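Local atomic coordinates of ESX-1 secretion-associated protein EspB (Mycobacterium marinum, PDB entry 7P0Z), a protein that is secreted through the mycobacterial ESX-1 system and assembles into a heptameric, channel-like structure, probably with a role in protein transport. Residues A[70-73]-A[74-78]. Sequence-based numbering, arbitrary orientation.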
ATOM      1  N   GLN A  70     -31.784 -17.677 -20.534  1.00 40.51           N
ATOM      2  CA  GLN A  70     -32.681 -18.051 -21.622  1.00 40.51           C
ATOM      3  C   GLN A  70     -32.058 -17.777 -22.976  1.00 40.51           C
ATOM      4  O   GLN A  70     -32.183 -18.582 -23.903  1.00 40.51           O
ATOM      5  CB  GLN A  70     -34.000 -17.319 -21.554  1.00 40.51           C
ATOM      6  CG  GLN A  70     -34.935 -17.794 -20.561  1.00 40.51           C
ATOM      7  CD  GLN A  70     -36.280 -17.204 -20.825  1.00 40.51           C
ATOM      8  OE1 GLN A  70     -36.451 -16.460 -21.782  1.00 40.51           O
ATOM      9  NE2 GLN A  70     -37.246 -17.515 -19.979  1.00 40.51           N
ATOM     10  N   ARG A  71     -31.414 -16.629 -23.123  1.00 40.16           N
ATOM     11  CA  ARG A  71     -30.814 -16.327 -24.410  1.00 40.16           C
ATOM     12  C   ARG A  71     -29.689 -17.289 -24.734  1.00 40.16           C
ATOM     13  O   ARG A  71     -29.526 -17.699 -25.886  1.00 40.16           O
ATOM     14  CB  ARG A  71     -30.327 -14.891 -24.442  1.00 40.16           C
ATOM     15  CG  ARG A  71     -31.454 -13.933 -24.450  1.00 40.16           C
ATOM     16  CD  ARG A  71     -30.978 -12.545 -24.426  1.00 40.16           C
ATOM     17  NE  ARG A  71     -32.103 -11.646 -24.441  1.00 40.16           N
ATOM     18  CZ  ARG A  71     -32.006 -10.362 -24.708  1.00 40.16           C
ATOM     19  NH1 ARG A  71     -30.827  -9.833 -24.953  1.00 40.16           N
ATOM     20  NH2 ARG A  71     -33.086  -9.616 -24.706  1.00 40.16           N
ATOM     21  N   LEU A  72     -28.914 -17.675 -23.733  1.00 40.41           N
ATOM     22  CA  LEU A  72     -27.863 -18.648 -23.966  1.00 40.41           C
ATOM     23  C   LEU A  72     -28.435 -19.991 -24.398  1.00 40.41           C
ATOM     24  O   LEU A  72     -27.890 -20.649 -25.288  1.00 40.41           O
ATOM     25  CB  LEU A  72     -27.017 -18.791 -22.710  1.00 40.41           C
ATOM     26  CG  LEU A  72     -26.009 -19.926 -22.640  1.00 40.41           C
ATOM     27  CD1 LEU A  72     -24.812 -19.621 -23.486  1.00 40.41           C
ATOM     28  CD2 LEU A  72     -25.588 -20.126 -21.216  1.00 40.41           C
ATOM     29  N   ALA A  73     -29.532 -20.416 -23.783  1.00 40.51           N
ATOM     30  CA  ALA A  73     -30.162 -21.661 -24.199  1.00 40.51           C
ATOM     31  C   ALA A  73     -30.667 -21.578 -25.633  1.00 40.51           C
ATOM     32  O   ALA A  73     -30.546 -22.537 -26.402  1.00 40.51           O
ATOM     33  CB  ALA A  73     -31.300 -22.014 -23.251  1.00 40.51           C
ATOM     34  N   THR A  74     -31.239 -20.440 -26.009  1.00 40.28           N
ATOM     35  CA  THR A  74     -31.649 -20.268 -27.392  1.00 40.28           C
ATOM     36  C   THR A  74     -30.464 -20.358 -28.340  1.00 40.28           C
ATOM     37  O   THR A  74     -30.550 -21.003 -29.389  1.00 40.28           O
ATOM     38  CB  THR A  74     -32.377 -18.943 -27.559  1.00 40.28           C
ATOM     39  OG1 THR A  74     -33.489 -18.907 -26.676  1.00 40.28           O
ATOM     40  CG2 THR A  74     -32.860 -18.789 -28.948  1.00 40.28           C
ATOM     41  N   SER A  75     -29.355 -19.724 -27.995  1.00 40.25           N
ATOM     42  CA  SER A  75     -28.193 -19.812 -28.865  1.00 40.25           C
ATOM     43  C   SER A  75     -27.694 -21.242 -28.981  1.00 40.25           C
ATOM     44  O   SER A  75     -27.247 -21.663 -30.048  1.00 40.25           O
ATOM     45  CB  SER A  75     -27.081 -18.898 -28.374  1.00 40.25           C
ATOM     46  OG  SER A  75     -27.429 -17.550 -28.556  1.00 40.25           O
ATOM     47  N   LEU A  76     -27.748 -22.000 -27.894  1.00 40.57           N
ATOM     48  CA  LEU A  76     -27.334 -23.391 -27.969  1.00 40.57           C
ATOM     49  C   LEU A  76     -28.247 -24.193 -28.878  1.00 40.57           C
ATOM     50  O   LEU A  76     -27.786 -25.056 -29.620  1.00 40.57           O
ATOM     51  CB  LEU A  76     -27.298 -24.017 -26.587  1.00 40.57           C
ATOM     52  CG  LEU A  76     -26.177 -23.553 -25.676  1.00 40.57           C
ATOM     53  CD1 LEU A  76     -26.475 -23.981 -24.265  1.00 40.57           C
ATOM     54  CD2 LEU A  76     -24.874 -24.113 -26.133  1.00 40.57           C
ATOM     55  N   ARG A  77     -29.546 -23.943 -28.816  1.00 40.80           N
ATOM     56  CA  ARG A  77     -30.453 -24.662 -29.696  1.00 40.80           C
ATOM     57  C   ARG A  77     -30.203 -24.317 -31.151  1.00 40.80           C
ATOM     58  O   ARG A  77     -30.267 -25.189 -32.020  1.00 40.80           O
ATOM     59  CB  ARG A  77     -31.889 -24.381 -29.308  1.00 40.80           C
ATOM     60  CG  ARG A  77     -32.201 -24.956 -27.993  1.00 40.80           C
ATOM     61  CD  ARG A  77     -33.629 -24.880 -27.684  1.00 40.80           C
ATOM     62  NE  ARG A  77     -33.855 -25.323 -26.326  1.00 40.80           N
ATOM     63  CZ  ARG A  77     -34.022 -24.497 -25.308  1.00 40.80           C
ATOM     64  NH1 ARG A  77     -34.000 -23.195 -25.515  1.00 40.80           N
ATOM     65  NH2 ARG A  77     -34.217 -24.971 -24.092  1.00 40.80           N
ATOM     66  N   ASN A  78     -29.900 -23.061 -31.439  1.00 41.07           N
ATOM     67  CA  ASN A  78     -29.558 -22.711 -32.808  1.00 41.07           C
ATOM     68  C   ASN A  78     -28.281 -23.413 -33.248  1.00 41.07           C
ATOM     69  O   ASN A  78     -28.203 -23.970 -34.353  1.00 41.07           O
ATOM     70  CB  ASN A  78     -29.428 -21.201 -32.941  1.00 41.07           C
ATOM     71  CG  ASN A  78     -30.733 -20.490 -32.712  1.00 41.07           C
ATOM     72  OD1 ASN A  78     -31.785 -21.108 -32.617  1.00 41.07           O
ATOM     73  ND2 ASN A  78     -30.673 -19.180 -32.621  1.00 41.07           N
TER
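Arg77 folds back over Ala73, one turn earlier on the long PE-domain helix 42-81 of EspB, a helical-bundle protein. Four backbone N-H groups, those of 74-77, each donate to the carbonyl four residues earlier, among them Arg77 N to Ala73 O at 3.0 Å. The side chain of Arg77 starts at CB, which passes the same carbonyl oxygen; CG then comes closer, 3.3 Å from Ala73 O, because chi1 of -67° sets it beside the backbone N. From CG to NE the chain is extended, and CD draws away from Ala73 O again. A turn about the CD-NE bond (chi4 100°) then swings the guanidinium round, so that NH1 returns toward Ala73 O and lies 3.7 Å from Ala73 CB. Ala73 O lies obliquely to the guanidinium plane, and the other amino group, NH2, forms salt bridges with Asp21 and Glu24, tying the helix to the end of helix 13-23 and the loop after it. Thr74 bonds back to the previous turn twice: its N and OG1 both donate to Gln70 O, at 3.0 and 3.1 Å, from opposite faces of the carbonyl plane, with the hydroxyl tilted 35° from that plane. Ser75 OG lies 3.4 Å from Arg71 O, but its hydrogen bonds go to the backbone of Ile283 and Ile285 in the C-terminal segment. On the buried side, Leu72 and Leu76 form an apolar strip that packs against helix 181-224 and helix 13-23; between the two leucines, Leu72 CG and Leu76 CD1 are 4.4 Å apart, while Leu76 CG sits 3.4 Å from Leu72 O.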